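PDB 5NY5: 3,4-dihydroxybenzoate decarboxylase from Enterobacter cloacae, which catalyses the decarboxylation of 3,4-dihydroxybenzoate to catechol and, in reverse, the para-carboxylation of catechols, as a UbiD-family enzyme dependent on prenylated FMN. Local coordinates for residues 178-184 / 301-306; 144-148 / 171-175; 204-210 / 263-269. All coordinates share one frame; numbering follows the deposited sequence.

Contact 1: 178-184 / 301-306; sequences DELSMFL and LPVIKV
Lys305 reaches across to two acids of the facing segment, Asp178 and Glu179. Its NZ forms a salt bridge with Asp178 OD2 at 3.2 Å. The same NZ forms a second salt bridge, also 3.2 Å, with Glu179 OE2, which offers its anti lone pair. One ammonium therefore serves two carboxylates in a salt-bridge network, and this probably eases the repulsion between them. The lysine chain bends at chi2 (87°), and the bend turns CE and NZ back over the neighbouring strand. Glu179 meets it with an extended chain.

Leu180 and Ile304 project from the other side of the sheet. There the Met182 side chain, modelled as selenomethionine, runs obliquely across Ile304, with SE 3.6 Å from Ile304 CD1. Leu301 CD2 sits at the edge of the Phe183 ring, in its plane, and is 3.7 Å from Phe183 CB. Leu301 CD1 turns to Ser181 CB. Pro302 CG packs on Leu184 CD1 at 3.7 Å.

Backbone hydrogen bonds set the two strands in register. Leu180 and Ile304 form an antiparallel hydrogen-bonded pair, with Ile304 N 2.6 Å from Leu180 O. The return bond runs from Leu180 N to Ile304 O, and both donors lie in the carbonyl planes. Met182 N approaches Pro302 O nearly along the C=O axis. Val306 N instead sits above the carbonyl plane of Asp178, 38° out of it.

Phe183 belongs to the prenylated FMN site; its carbonyl oxygen is hydrogen-bonded to His170 ND1, and Ser181 OG is hydrogen-bonded to Gln175 NE2. In the antiparallel sheet of the Rift-related domain, strand 179-182 has strand 165-174 on its other edge, and strand 303-311 also pairs with strand 263-269. Ile190 of helix 189-199 touches Met182 and Leu184.

Contact 2: 144-148 / 171-175; sequences DAGPF and RLCVQ
Phe148 and Cys173 form an antiparallel non-hydrogen-bonded pair, CA to CA 4.5 Å, where the loop ending at Pro147 enters strand 148-157. Next to them Val174 N donates a nearly straight bond of 2.8 Å to Pro147 O, from a position tilted 21° off the carbonyl plane.

The Phe148 ring and Cys173 make the centre of the side-chain contact. Cys173 CB stands over one face of the ring, 3.9 Å from the ring centroid and displaced toward the rim. This is a CH-pi contact. Cys173 SG lies above the same ring, 4.4 Å from the centroid, as a sulfur-aromatic contact. With SG anti to the backbone N (chi1 -179°), the sulfur also reaches Gly146 CA at 3.8 Å and borders Ala145. Phe148 CE1 extends to the CD of Arg171, which approaches obliquely. At the other end Pro147 CG packs on Val174 CB at 3.6 Å, the two side chains crossing at about a right angle.

Arg171 is a prenylated FMN-binding residue. In this cofactor-free chain its NH2 makes a salt bridge with Glu289. Met287 of strand 285-288 touches both Phe148 and Arg171. The contact is thus mainly apolar and aromatic: the sulfur meets the ring face, Gly146 CA and the Pro147 carbonyl oxygen, and polarity across the two segments is carried by the backbone.

Contact 3: 204-210 / 263-269; sequences LPVTINM and IIIEGEL
Met210, modelled as selenomethionine, lays its terminal CE over two isoleucines of the partner strand. CE is 3.8 Å from Ile263 CG2 and 3.7 Å from Ile265 CD1. The bend at chi3 (-60°) turns the methyl toward the partner strand. The two strands are an antiparallel pair in the sheet of the Rift-related domain.

Further along this face the Ile208 side chain crosses that of Ile265 obliquely, CD1 meeting CG2 at 3.7 Å. Leu204 and Leu269 lie side by side and point the same way. The Val206 and Leu269 side chains cross at about a right angle, CG1 against CD1. Opposite Val206 stands Gly267, and Val206 CG2 rests near the glycine carbonyl.

Paired backbone bonds join Val206 with Gly267, Ile208 with Ile265 and Met210 with Ile263. Val206 N to Gly267 O is 2.9 Å. At the Leu204 end the bond from Leu204 N to Leu269 O is weak.

Strand 148-157 flanks strand 204-210, strand 303-311 flanks strand 263-269, and Phe193 of helix 189-199 packs on Leu204. On the other, more polar face Glu266 is buried, its OE2 accepting from Val251 N and its OE1 from Ala252 N. Thr207 OG1 hydrogen-bonds Lys256 O, and Asn209 OD1 accepts from Ile258 N. Asn209 ND2 donates to Leu153 O and to Thr207 OG1, the latter 3.2 Å away and 21° out of the Asn209 amide plane.

All three contacts are largely buried and belong to one antiparallel sheet. Backbone hydrogen bonds tie contact 1 to contact 2 (Ser181 to Cys173) and to contact 3 (Lys305 to Glu268). Contact 3 is nested in the chain loop that contact 1 closes. Leu172 and Ile208 touch between contacts 2 and 3. Contact 1 has a partly exposed salt-bridge end and an apolar face. Contact 2 is smaller and aromatic, with a loop entering the sheet. Contact 3 has an aliphatic face and buried polar groups behind it. Contacts 1 and 2 hold cofactor-binding residues, Phe183 and Arg171, whereas contact 3 lies further from the site.

Contact 1: 178-184 / 301-306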
loop_
_atom_site.group_PDB
_atom_site.type_symbol
_atom_site.label_atom_id
_atom_site.label_comp_id
_atom_site.label_asym_id
_atom_site.label_seq_id
_atom_site.Cartn_x
_atom_site.Cartn_y
_atom_site.Cartn_z
ATOM N N ASP A 178 -54.079 14.298 17.928
ATOM C CA ASP A 178 -53.829 15.637 17.413
ATOM C C ASP A 178 -52.351 16.007 17.449
ATOM O O ASP A 178 -52.022 17.199 17.455
ATOM C CB ASP A 178 -54.640 16.674 18.196
ATOM C CG ASP A 178 -54.343 16.648 19.682
ATOM O OD1 ASP A 178 -53.698 15.687 20.149
ATOM O OD2 ASP A 178 -54.766 17.587 20.388
ATOM N N GLU A 179 -51.453 15.023 17.467
ATOM C CA GLU A 179 -50.023 15.274 17.576
ATOM C C GLU A 179 -49.252 14.426 16.575
ATOM O O GLU A 179 -49.587 13.261 16.341
ATOM C CB GLU A 179 -49.518 14.985 18.994
ATOM C CG GLU A 179 -50.153 15.854 20.065
ATOM C CD GLU A 179 -49.662 15.511 21.454
ATOM O OE1 GLU A 179 -48.722 14.695 21.565
ATOM O OE2 GLU A 179 -50.215 16.053 22.434
ATOM N N LEU A 180 -48.214 15.022 15.994
ATOM C CA LEU A 180 -47.301 14.339 15.093
ATOM C C LEU A 180 -45.870 14.657 15.496
ATOM O O LEU A 180 -45.577 15.747 15.995
ATOM C CB LEU A 180 -47.516 14.760 13.635
ATOM C CG LEU A 180 -48.888 14.558 12.998
ATOM C CD1 LEU A 180 -49.069 15.546 11.862
ATOM C CD2 LEU A 180 -49.029 13.138 12.487
ATOM N N SER A 181 -44.977 13.699 15.271
ATOM C CA SER A 181 -43.550 13.905 15.473
ATOM C C SER A 181 -42.890 14.148 14.123
ATOM O O SER A 181 -43.108 13.386 13.176
ATOM C CB SER A 181 -42.911 12.706 16.173
ATOM O OG SER A 181 -43.024 11.535 15.389
HETATM N N MSE A 182 -42.100 15.211 14.036
HETATM C CA MSE A 182 -41.469 15.588 12.779
HETATM C C MSE A 182 -40.015 16.001 12.977
HETATM O O MSE A 182 -39.718 16.897 13.762
HETATM C CB MSE A 182 -42.253 16.722 12.115
HETATM C CG MSE A 182 -41.501 17.452 11.013
HETATM SE SE MSE A 182 -42.669 18.551 9.898
HETATM C CE MSE A 182 -41.403 19.959 9.439
ATOM N N PHE A 183 -39.115 15.335 12.259
ATOM C CA PHE A 183 -37.698 15.654 12.324
ATOM C C PHE A 183 -37.367 16.822 11.402
ATOM O O PHE A 183 -37.961 16.988 10.333
ATOM C CB PHE A 183 -36.857 14.435 11.943
ATOM C CG PHE A 183 -35.389 14.729 11.805
ATOM C CD1 PHE A 183 -34.582 14.826 12.924
ATOM C CD2 PHE A 183 -34.818 14.903 10.556
ATOM C CE1 PHE A 183 -33.233 15.095 12.800
ATOM C CE2 PHE A 183 -33.471 15.174 10.427
ATOM C CZ PHE A 183 -32.677 15.270 11.550
ATOM N N LEU A 184 -36.408 17.635 11.829
ATOM C CA LEU A 184 -35.938 18.766 11.044
ATOM C C LEU A 184 -34.420 18.723 10.981
ATOM O O LEU A 184 -33.759 18.517 12.002
ATOM C CB LEU A 184 -36.410 20.100 11.639
ATOM C CG LEU A 184 -37.904 20.440 11.554
ATOM C CD1 LEU A 184 -38.701 19.787 12.676
ATOM C CD2 LEU A 184 -38.116 21.948 11.548
ATOM N N LEU A 301 -37.708 14.492 19.477
ATOM C CA LEU A 301 -38.320 15.040 18.280
ATOM C C LEU A 301 -39.312 16.142 18.626
ATOM O O LEU A 301 -40.099 15.995 19.567
ATOM C CB LEU A 301 -39.041 13.949 17.477
ATOM C CG LEU A 301 -38.163 13.174 16.498
ATOM C CD1 LEU A 301 -38.986 12.170 15.709
ATOM C CD2 LEU A 301 -37.452 14.141 15.571
ATOM N N PRO A 302 -39.301 17.250 17.888
ATOM C CA PRO A 302 -40.318 18.284 18.102
ATOM C C PRO A 302 -41.693 17.798 17.671
ATOM O O PRO A 302 -41.835 17.063 16.691
ATOM C CB PRO A 302 -39.832 19.449 17.233
ATOM C CG PRO A 302 -38.962 18.818 16.209
ATOM C CD PRO A 302 -38.311 17.647 16.874
ATOM N N VAL A 303 -42.710 18.221 18.416
ATOM C CA VAL A 303 -44.081 17.760 18.226
ATOM C C VAL A 303 -44.848 18.801 17.424
ATOM O O VAL A 303 -44.761 20.002 17.706
ATOM C CB VAL A 303 -44.765 17.493 19.578
ATOM C CG1 VAL A 303 -46.260 17.298 19.397
ATOM C CG2 VAL A 303 -44.147 16.279 20.250
ATOM N N ILE A 304 -45.593 18.344 16.423
ATOM C CA ILE A 304 -46.526 19.186 15.686
ATOM C C ILE A 304 -47.918 18.954 16.253
ATOM O O ILE A 304 -48.427 17.828 16.233
ATOM C CB ILE A 304 -46.489 18.897 14.179
ATOM C CG1 ILE A 304 -45.279 19.572 13.537
ATOM C CG2 ILE A 304 -47.769 19.374 13.514
ATOM C CD1 ILE A 304 -45.336 19.613 12.032
ATOM N N LYS A 305 -48.528 20.016 16.773
ATOM C CA LYS A 305 -49.899 19.981 17.269
ATOM C C LYS A 305 -50.804 20.482 16.152
ATOM O O LYS A 305 -50.782 21.670 15.817
ATOM C CB LYS A 305 -50.045 20.836 18.524
ATOM C CG LYS A 305 -51.350 20.650 19.276
ATOM C CD LYS A 305 -51.256 19.509 20.274
ATOM C CE LYS A 305 -52.410 19.548 21.261
ATOM N NZ LYS A 305 -52.308 18.483 22.295
ATOM N N VAL A 306 -51.588 19.577 15.567
ATOM C CA VAL A 306 -52.425 19.951 14.435
ATOM C C VAL A 306 -53.602 20.783 14.919
ATOM O O VAL A 306 -54.223 20.483 15.949
ATOM C CB VAL A 306 -52.892 18.699 13.671
ATOM C CG1 VAL A 306 -53.583 17.730 14.605
ATOM C CG2 VAL A 306 -53.819 19.084 12.527
#

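Contact 2: 144-148 / 171-175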
loop_
_atom_site.group_PDB
_atom_site.type_symbol
_atom_site.label_atom_id
_atom_site.label_comp_id
_atom_site.label_asym_id
_atom_site.label_seq_id
_atom_site.Cartn_x
_atom_site.Cartn_y
_atom_site.Cartn_z
ATOM N N ASP A 144 -41.901 -0.472 12.421
ATOM C CA ASP A 144 -41.838 0.978 12.338
ATOM C C ASP A 144 -42.261 1.610 13.661
ATOM O O ASP A 144 -42.958 1.002 14.479
ATOM C CB ASP A 144 -42.728 1.491 11.206
ATOM C CG ASP A 144 -42.131 1.243 9.836
ATOM O OD1 ASP A 144 -41.137 0.490 9.741
ATOM O OD2 ASP A 144 -42.658 1.799 8.849
ATOM N N ALA A 145 -41.831 2.855 13.867
ATOM C CA ALA A 145 -42.183 3.570 15.086
ATOM C C ALA A 145 -43.674 3.859 15.176
ATOM O O ALA A 145 -44.186 4.077 16.277
ATOM C CB ALA A 145 -41.399 4.878 15.175
ATOM N N GLY A 146 -44.372 3.861 14.046
ATOM C CA GLY A 146 -45.782 4.160 14.003
ATOM C C GLY A 146 -46.185 4.526 12.593
ATOM O O GLY A 146 -45.362 4.511 11.672
ATOM N N PRO A 147 -47.460 4.841 12.388
ATOM C CA PRO A 147 -47.899 5.292 11.062
ATOM C C PRO A 147 -47.140 6.539 10.633
ATOM O O PRO A 147 -46.855 7.423 11.440
ATOM C CB PRO A 147 -49.395 5.568 11.253
ATOM C CG PRO A 147 -49.615 5.599 12.733
ATOM C CD PRO A 147 -48.580 4.710 13.330
ATOM N N PHE A 148 -46.807 6.594 9.347
ATOM C CA PHE A 148 -45.921 7.616 8.807
ATOM C C PHE A 148 -46.544 8.287 7.592
ATOM O O PHE A 148 -47.155 7.624 6.750
ATOM C CB PHE A 148 -44.566 7.014 8.396
ATOM C CG PHE A 148 -43.475 7.202 9.410
ATOM C CD1 PHE A 148 -42.784 8.397 9.486
ATOM C CD2 PHE A 148 -43.122 6.174 10.267
ATOM C CE1 PHE A 148 -41.773 8.571 10.411
ATOM C CE2 PHE A 148 -42.111 6.340 11.194
ATOM C CZ PHE A 148 -41.436 7.541 11.267
ATOM N N ARG A 171 -40.800 13.800 6.828
ATOM C CA ARG A 171 -41.625 12.658 7.188
ATOM C C ARG A 171 -42.149 12.862 8.602
ATOM O O ARG A 171 -41.449 13.407 9.459
ATOM C CB ARG A 171 -40.851 11.340 7.086
ATOM C CG ARG A 171 -39.716 11.188 8.081
ATOM C CD ARG A 171 -38.965 9.889 7.851
ATOM N NE ARG A 171 -37.898 9.692 8.826
ATOM C CZ ARG A 171 -36.987 8.728 8.750
ATOM N NH1 ARG A 171 -37.009 7.874 7.737
ATOM N NH2 ARG A 171 -36.052 8.622 9.682
ATOM N N LEU A 172 -43.387 12.437 8.837
ATOM C CA LEU A 172 -44.063 12.674 10.105
ATOM C C LEU A 172 -44.672 11.377 10.610
ATOM O O LEU A 172 -45.318 10.652 9.847
ATOM C CB LEU A 172 -45.150 13.744 9.964
ATOM C CG LEU A 172 -44.680 15.160 9.618
ATOM C CD1 LEU A 172 -44.556 15.360 8.115
ATOM C CD2 LEU A 172 -45.611 16.191 10.228
ATOM N N CYS A 173 -44.473 11.095 11.893
ATOM C CA CYS A 173 -45.017 9.905 12.530
ATOM C C CYS A 173 -46.220 10.291 13.380
ATOM O O CYS A 173 -46.159 11.257 14.146
ATOM C CB CYS A 173 -43.955 9.217 13.389
ATOM S SG CYS A 173 -44.508 7.708 14.208
ATOM N N VAL A 174 -47.307 9.537 13.241
ATOM C CA VAL A 174 -48.522 9.817 13.997
ATOM C C VAL A 174 -48.318 9.378 15.441
ATOM O O VAL A 174 -47.988 8.218 15.711
ATOM C CB VAL A 174 -49.732 9.117 13.369
ATOM C CG1 VAL A 174 -50.969 9.333 14.218
ATOM C CG2 VAL A 174 -49.956 9.619 11.954
ATOM N N GLN A 175 -48.518 10.304 16.376
ATOM C CA GLN A 175 -48.318 10.042 17.794
ATOM C C GLN A 175 -49.618 10.022 18.582
ATOM O O GLN A 175 -49.875 9.075 19.329
ATOM C CB GLN A 175 -47.368 11.089 18.392
ATOM C CG GLN A 175 -46.013 11.167 17.705
ATOM C CD GLN A 175 -45.182 9.911 17.892
ATOM O OE1 GLN A 175 -45.466 9.084 18.759
ATOM N NE2 GLN A 175 -44.146 9.764 17.078
#

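Contact 3: 204-210 / 263-269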
loop_
_atom_site.group_PDB
_atom_site.type_symbol
_atom_site.label_atom_id
_atom_site.label_comp_id
_atom_site.label_asym_id
_atom_site.label_seq_id
_atom_site.Cartn_x
_atom_site.Cartn_y
_atom_site.Cartn_z
ATOM N N LEU A 204 -44.521 27.633 16.219
ATOM C CA LEU A 204 -44.257 28.018 14.838
ATOM C C LEU A 204 -45.337 27.439 13.936
ATOM O O LEU A 204 -45.519 26.210 13.908
ATOM C CB LEU A 204 -42.877 27.539 14.386
ATOM C CG LEU A 204 -42.455 28.010 12.993
ATOM C CD1 LEU A 204 -42.246 29.518 12.976
ATOM C CD2 LEU A 204 -41.202 27.287 12.525
ATOM N N PRO A 205 -46.066 28.261 13.180
ATOM C CA PRO A 205 -47.141 27.731 12.330
ATOM C C PRO A 205 -46.572 27.120 11.056
ATOM O O PRO A 205 -45.713 27.710 10.397
ATOM C CB PRO A 205 -48.000 28.965 12.023
ATOM C CG PRO A 205 -47.298 30.148 12.680
ATOM C CD PRO A 205 -45.912 29.714 13.017
ATOM N N VAL A 206 -47.059 25.926 10.714
ATOM C CA VAL A 206 -46.626 25.213 9.519
ATOM C C VAL A 206 -47.840 24.601 8.834
ATOM O O VAL A 206 -48.877 24.358 9.453
ATOM C CB VAL A 206 -45.591 24.109 9.835
ATOM C CG1 VAL A 206 -44.292 24.716 10.349
ATOM C CG2 VAL A 206 -46.162 23.123 10.842
ATOM N N THR A 207 -47.699 24.361 7.534
ATOM C CA THR A 207 -48.668 23.597 6.764
ATOM C C THR A 207 -47.964 22.413 6.120
ATOM O O THR A 207 -46.837 22.538 5.632
ATOM C CB THR A 207 -49.344 24.442 5.683
ATOM O OG1 THR A 207 -48.398 24.753 4.653
ATOM C CG2 THR A 207 -49.888 25.731 6.278
ATOM N N ILE A 208 -48.632 21.268 6.125
ATOM C CA ILE A 208 -48.090 20.027 5.590
ATOM C C ILE A 208 -48.913 19.669 4.362
ATOM O O ILE A 208 -50.070 19.248 4.478
ATOM C CB ILE A 208 -48.116 18.907 6.634
ATOM C CG1 ILE A 208 -47.420 19.384 7.909
ATOM C CG2 ILE A 208 -47.449 17.662 6.088
ATOM C CD1 ILE A 208 -47.912 18.713 9.161
ATOM N N ASN A 209 -48.319 19.836 3.187
ATOM C CA ASN A 209 -49.024 19.703 1.920
ATOM C C ASN A 209 -48.716 18.341 1.313
ATOM O O ASN A 209 -47.550 18.013 1.078
ATOM C CB ASN A 209 -48.619 20.824 0.966
ATOM C CG ASN A 209 -48.754 22.198 1.594
ATOM O OD1 ASN A 209 -49.718 22.916 1.339
ATOM N ND2 ASN A 209 -47.787 22.569 2.425
HETATM N N MSE A 210 -49.758 17.555 1.062
HETATM C CA MSE A 210 -49.591 16.206 0.533
HETATM C C MSE A 210 -50.533 15.940 -0.639
HETATM O O MSE A 210 -51.681 16.378 -0.634
HETATM C CB MSE A 210 -49.818 15.174 1.638
HETATM C CG MSE A 210 -48.914 15.350 2.844
HETATM SE SE MSE A 210 -49.285 14.089 4.276
HETATM C CE MSE A 210 -51.135 14.580 4.636
ATOM N N ILE A 263 -54.369 16.881 0.400
ATOM C CA ILE A 263 -54.588 16.946 1.839
ATOM C C ILE A 263 -53.643 17.981 2.434
ATOM O O ILE A 263 -52.485 18.092 2.014
ATOM C CB ILE A 263 -54.377 15.574 2.514
ATOM C CG1 ILE A 263 -55.232 14.504 1.835
ATOM C CG2 ILE A 263 -54.711 15.644 3.995
ATOM C CD1 ILE A 263 -55.150 13.155 2.497
ATOM N N ILE A 264 -54.140 18.738 3.409
ATOM C CA ILE A 264 -53.351 19.725 4.134
ATOM C C ILE A 264 -53.474 19.436 5.622
ATOM O O ILE A 264 -54.572 19.178 6.124
ATOM C CB ILE A 264 -53.814 21.167 3.836
ATOM C CG1 ILE A 264 -53.834 21.428 2.333
ATOM C CG2 ILE A 264 -52.911 22.171 4.540
ATOM C CD1 ILE A 264 -52.477 21.371 1.702
ATOM N N ILE A 265 -52.348 19.477 6.325
ATOM C CA ILE A 265 -52.326 19.405 7.779
ATOM C C ILE A 265 -51.789 20.732 8.292
ATOM O O ILE A 265 -50.632 21.085 8.030
ATOM C CB ILE A 265 -51.475 18.231 8.284
ATOM C CG1 ILE A 265 -51.992 16.912 7.716
ATOM C CG2 ILE A 265 -51.485 18.185 9.800
ATOM C CD1 ILE A 265 -51.214 15.704 8.187
ATOM N N GLU A 266 -52.630 21.476 9.002
ATOM C CA GLU A 266 -52.242 22.748 9.599
ATOM C C GLU A 266 -51.941 22.520 11.074
ATOM O O GLU A 266 -52.817 22.084 11.829
ATOM C CB GLU A 266 -53.341 23.794 9.431
ATOM C CG GLU A 266 -53.623 24.180 7.990
ATOM C CD GLU A 266 -54.687 25.252 7.874
ATOM O OE1 GLU A 266 -55.115 25.783 8.921
ATOM O OE2 GLU A 266 -55.096 25.565 6.738
ATOM N N GLY A 267 -50.709 22.812 11.479
ATOM C CA GLY A 267 -50.306 22.592 12.850
ATOM C C GLY A 267 -49.247 23.582 13.279
ATOM O O GLY A 267 -48.853 24.475 12.526
ATOM N N GLU A 268 -48.786 23.409 14.514
ATOM C CA GLU A 268 -47.755 24.252 15.094
ATOM C C GLU A 268 -46.728 23.384 15.804
ATOM O O GLU A 268 -47.061 22.347 16.383
ATOM C CB GLU A 268 -48.347 25.268 16.080
ATOM C CG GLU A 268 -49.239 26.312 15.435
ATOM C CD GLU A 268 -49.996 27.137 16.452
ATOM O OE1 GLU A 268 -50.786 28.013 16.039
ATOM O OE2 GLU A 268 -49.805 26.909 17.666
ATOM N N LEU A 269 -45.473 23.819 15.748
ATOM C CA LEU A 269 -44.390 23.153 16.466
ATOM C C LEU A 269 -44.360 23.682 17.895
ATOM O O LEU A 269 -44.029 24.850 18.126
ATOM C CB LEU A 269 -43.062 23.385 15.754
ATOM C CG LEU A 269 -42.865 22.609 14.450
ATOM C CD1 LEU A 269 -41.968 23.373 13.493
ATOM C CD2 LEU A 269 -42.280 21.238 14.739
#